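Local coordinates for transcriptional regulator (Streptococcus pneumoniae, PDB 2GNP), which probably regulates transcription, with a putative sugar-binding domain that would sense a carbohydrate effector, at residues I190-K200 against S236-V246. Numbering follows the deposited sequence.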
loop_
_atom_site.group_PDB
_atom_site.type_symbol
_atom_site.label_atom_id
_atom_site.label_comp_id
_atom_site.label_asym_id
_atom_site.label_seq_id
_atom_site.Cartn_x
_atom_site.Cartn_y
_atom_site.Cartn_z
ATOM N N ILE A 190 5.112 -3.999 -0.319
ATOM C CA ILE A 190 3.932 -3.370 0.272
ATOM C C ILE A 190 4.311 -3.063 1.701
ATOM O O ILE A 190 4.918 -3.884 2.387
ATOM C CB ILE A 190 2.695 -4.320 0.114
ATOM C CG1 ILE A 190 1.371 -3.597 0.432
ATOM C CG2 ILE A 190 2.847 -5.678 0.958
ATOM C CD1 ILE A 190 0.098 -4.463 0.036
ATOM N N CYS A 191 3.983 -1.853 2.181
ATOM C CA CYS A 191 4.396 -1.427 3.523
ATOM C C CYS A 191 5.912 -1.630 3.754
ATOM O O CYS A 191 6.320 -1.937 4.854
ATOM C CB CYS A 191 3.615 -2.131 4.615
ATOM S SG CYS A 191 1.868 -1.625 4.581
ATOM N N CYS A 192 6.676 -1.466 2.692
ATOM C CA CYS A 192 8.123 -1.558 2.709
ATOM C C CYS A 192 8.660 -2.964 2.997
ATOM O O CYS A 192 9.826 -3.113 3.388
ATOM C CB CYS A 192 8.678 -0.492 3.700
ATOM S SG CYS A 192 8.218 1.200 3.178
ATOM N N ARG A 193 7.829 -3.971 2.775
ATOM C CA ARG A 193 8.217 -5.398 2.869
ATOM C C ARG A 193 8.191 -6.007 1.504
ATOM O O ARG A 193 7.265 -5.762 0.727
ATOM C CB ARG A 193 7.403 -6.161 3.881
ATOM C CG ARG A 193 7.689 -5.567 5.295
ATOM C CD ARG A 193 6.763 -6.256 6.286
ATOM N NE ARG A 193 6.964 -5.782 7.661
ATOM C CZ ARG A 193 8.027 -6.074 8.400
ATOM N NH1 ARG A 193 9.004 -6.859 7.880
ATOM N NH2 ARG A 193 8.155 -5.586 9.653
ATOM N N PHE A 194 9.242 -6.776 1.224
ATOM C CA PHE A 194 9.534 -7.274 -0.120
ATOM C C PHE A 194 9.072 -8.693 -0.221
ATOM O O PHE A 194 9.375 -9.501 0.662
ATOM C CB PHE A 194 11.047 -7.116 -0.403
ATOM C CG PHE A 194 11.444 -5.648 -0.502
ATOM C CD1 PHE A 194 11.345 -5.003 -1.724
ATOM C CD2 PHE A 194 11.807 -4.911 0.630
ATOM C CE1 PHE A 194 11.637 -3.662 -1.831
ATOM C CE2 PHE A 194 12.076 -3.516 0.515
ATOM C CZ PHE A 194 12.005 -2.925 -0.719
ATOM N N PHE A 195 8.387 -8.998 -1.314
ATOM C CA PHE A 195 7.851 -10.365 -1.479
ATOM C C PHE A 195 8.142 -10.945 -2.851
ATOM O O PHE A 195 8.431 -10.215 -3.813
ATOM C CB PHE A 195 6.354 -10.383 -1.210
ATOM C CG PHE A 195 5.586 -9.311 -1.959
ATOM C CD1 PHE A 195 5.099 -8.180 -1.286
ATOM C CD2 PHE A 195 5.403 -9.404 -3.335
ATOM C CE1 PHE A 195 4.355 -7.182 -1.988
ATOM C CE2 PHE A 195 4.699 -8.427 -4.035
ATOM C CZ PHE A 195 4.191 -7.292 -3.343
ATOM N N ASP A 196 8.029 -12.277 -2.912
ATOM C CA ASP A 196 8.166 -13.006 -4.154
ATOM C C ASP A 196 6.866 -13.134 -4.946
ATOM O O ASP A 196 5.856 -12.466 -4.658
ATOM C CB ASP A 196 8.804 -14.372 -3.862
ATOM C CG ASP A 196 7.835 -15.351 -3.191
ATOM O OD1 ASP A 196 6.615 -15.044 -3.009
ATOM O OD2 ASP A 196 8.271 -16.488 -2.896
ATOM N N SER A 197 6.863 -13.972 -5.981
ATOM C CA SER A 197 5.688 -14.047 -6.902
ATOM C C SER A 197 4.408 -14.590 -6.294
ATOM O O SER A 197 3.338 -14.504 -6.933
ATOM C CB SER A 197 6.051 -14.921 -8.123
ATOM O OG SER A 197 6.095 -16.269 -7.734
ATOM N N LYS A 198 4.518 -15.162 -5.079
ATOM C CA LYS A 198 3.390 -15.744 -4.341
ATOM C C LYS A 198 3.015 -14.876 -3.132
ATOM O O LYS A 198 2.160 -15.239 -2.324
ATOM C CB LYS A 198 3.818 -17.103 -3.807
ATOM C CG LYS A 198 3.904 -18.189 -4.915
ATOM C CD LYS A 198 4.227 -19.546 -4.209
ATOM C CE LYS A 198 3.817 -20.756 -5.043
ATOM N NZ LYS A 198 4.259 -20.627 -6.462
ATOM N N GLY A 199 3.682 -13.728 -3.014
ATOM C CA GLY A 199 3.378 -12.738 -1.981
ATOM C C GLY A 199 3.945 -13.102 -0.633
ATOM O O GLY A 199 3.508 -12.597 0.409
ATOM N N LYS A 200 4.979 -13.946 -0.654
ATOM C CA LYS A 200 5.716 -14.276 0.565
ATOM C C LYS A 200 6.966 -13.416 0.780
ATOM O O LYS A 200 7.708 -13.173 -0.162
ATOM C CB LYS A 200 6.052 -15.780 0.551
ATOM C CG LYS A 200 4.991 -16.583 1.341
ATOM C CD LYS A 200 3.563 -15.905 1.408
ATOM C CE LYS A 200 3.197 -15.177 2.773
ATOM N NZ LYS A 200 2.981 -13.630 2.832
ATOM N N SER A 236 3.555 -7.581 -9.139
ATOM C CA SER A 236 3.393 -7.205 -7.722
ATOM C C SER A 236 1.932 -7.345 -7.273
ATOM O O SER A 236 1.618 -7.898 -6.187
ATOM C CB SER A 236 3.880 -5.779 -7.436
ATOM O OG SER A 236 5.178 -5.596 -7.964
ATOM N N ILE A 237 1.017 -6.863 -8.104
ATOM C CA ILE A 237 -0.394 -6.960 -7.773
ATOM C C ILE A 237 -0.833 -8.427 -7.728
ATOM O O ILE A 237 -1.546 -8.854 -6.810
ATOM C CB ILE A 237 -1.245 -6.107 -8.773
ATOM C CG1 ILE A 237 -0.922 -4.580 -8.592
ATOM C CG2 ILE A 237 -2.709 -6.365 -8.561
ATOM C CD1 ILE A 237 -1.481 -3.744 -9.713
ATOM N N LEU A 238 -0.326 -9.226 -8.662
ATOM C CA LEU A 238 -0.723 -10.636 -8.657
ATOM C C LEU A 238 -0.243 -11.310 -7.341
ATOM O O LEU A 238 -0.966 -12.106 -6.724
ATOM C CB LEU A 238 -0.106 -11.295 -9.877
ATOM C CG LEU A 238 -0.332 -12.824 -9.997
ATOM C CD1 LEU A 238 -1.836 -13.189 -9.986
ATOM C CD2 LEU A 238 0.356 -13.274 -11.268
ATOM N N SER A 239 0.945 -10.932 -6.883
ATOM C CA SER A 239 1.511 -11.486 -5.609
ATOM C C SER A 239 0.607 -11.148 -4.435
ATOM O O SER A 239 0.212 -12.002 -3.631
ATOM C CB SER A 239 2.880 -10.936 -5.289
ATOM O OG SER A 239 3.854 -11.318 -6.236
ATOM N N VAL A 240 0.248 -9.870 -4.370
ATOM C CA VAL A 240 -0.620 -9.370 -3.279
ATOM C C VAL A 240 -1.973 -10.083 -3.309
ATOM O O VAL A 240 -2.508 -10.469 -2.249
ATOM C CB VAL A 240 -0.757 -7.833 -3.491
ATOM C CG1 VAL A 240 -1.845 -7.327 -2.649
ATOM C CG2 VAL A 240 0.639 -7.159 -3.154
ATOM N N LEU A 241 -2.526 -10.281 -4.505
ATOM C CA LEU A 241 -3.800 -11.019 -4.646
ATOM C C LEU A 241 -3.653 -12.492 -4.157
ATOM O O LEU A 241 -4.515 -13.023 -3.437
ATOM C CB LEU A 241 -4.258 -10.986 -6.079
ATOM C CG LEU A 241 -4.658 -9.599 -6.540
ATOM C CD1 LEU A 241 -4.977 -9.631 -8.041
ATOM C CD2 LEU A 241 -5.883 -9.187 -5.724
ATOM N N ARG A 242 -2.613 -13.157 -4.680
ATOM C CA ARG A 242 -2.250 -14.538 -4.277
ATOM C C ARG A 242 -2.181 -14.791 -2.788
ATOM O O ARG A 242 -2.742 -15.804 -2.337
ATOM C CB ARG A 242 -0.946 -14.990 -4.955
ATOM C CG ARG A 242 -1.230 -15.500 -6.334
ATOM C CD ARG A 242 0.094 -15.660 -7.100
ATOM N NE ARG A 242 -0.161 -16.193 -8.444
ATOM C CZ ARG A 242 0.806 -16.393 -9.341
ATOM N NH1 ARG A 242 2.048 -16.073 -9.029
ATOM N NH2 ARG A 242 0.546 -16.906 -10.532
ATOM N N ALA A 243 -1.540 -13.886 -2.048
ATOM C CA ALA A 243 -1.304 -14.012 -0.602
ATOM C C ALA A 243 -2.387 -13.307 0.204
ATOM O O ALA A 243 -2.344 -13.272 1.449
ATOM C CB ALA A 243 0.075 -13.473 -0.276
ATOM N N ASN A 244 -3.367 -12.737 -0.508
ATOM C CA ASN A 244 -4.475 -12.007 0.170
ATOM C C ASN A 244 -3.942 -10.984 1.158
ATOM O O ASN A 244 -4.433 -10.886 2.285
ATOM C CB ASN A 244 -5.464 -12.953 0.866
ATOM C CG ASN A 244 -6.142 -13.880 -0.117
ATOM O OD1 ASN A 244 -5.802 -15.053 -0.216
ATOM N ND2 ASN A 244 -7.103 -13.357 -0.840
ATOM N N LEU A 245 -2.896 -10.268 0.747
ATOM C CA LEU A 245 -2.266 -9.242 1.628
ATOM C C LEU A 245 -3.149 -8.039 1.908
ATOM O O LEU A 245 -3.022 -7.450 2.970
ATOM C CB LEU A 245 -0.901 -8.777 1.170
ATOM C CG LEU A 245 0.114 -9.923 0.966
ATOM C CD1 LEU A 245 1.496 -9.387 0.471
ATOM C CD2 LEU A 245 0.312 -10.732 2.294
ATOM N N VAL A 246 -4.008 -7.672 0.958
ATOM C CA VAL A 246 -5.063 -6.705 1.208
ATOM C C VAL A 246 -6.389 -7.293 0.730
ATOM O O VAL A 246 -6.442 -8.311 0.031
ATOM C CB VAL A 246 -4.802 -5.359 0.434
ATOM C CG1 VAL A 246 -3.407 -4.762 0.821
ATOM C CG2 VAL A 246 -4.867 -5.666 -1.028
#
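Phe195 packs its ring against Ser239, Val240 and Leu245, joining a hairpin that branches off strand 153-160 of the Rossmann-like sheet to helix 234-242. The hairpin, strands 188-190 and 193-195, is closed by a type I' turn, and strand 193-195 runs nearly perpendicular (93°) to the helical segment 236-242. From CB, Phe195 carries CG between its backbone N and carbonyl carbon (chi1 50°), which swings the ring toward the helix. CD1 then lies 4.2 Å from Leu245 CD1. Along the other branch of the ring, CD2 and CE2 meet Ser239 CB, with CE2 at 3.3 Å, while CE1 and CZ touch Val240 CG2, CZ at 3.6 Å. Ile190 extends this apolar patch, its CD1 3.6 Å from Val246 CG1. Beyond Phe195, the type I turn Asp196-Gly199 lies against the helix, with Gly199 CA 3.6 Å from Ser239 O. Asp196 OD1 braces this turn, accepting from Lys198 N in an Asx turn and from Lys200 N on the opposite face of its carboxylate. Arg242, salt-bridged to Asp263 of helix 253-264, carries Leu238 CD2 over one guanidinium face, while its NH1 donates in the guanidinium plane to Ser197 O at 2.9 Å, approaching from above the carbonyl plane.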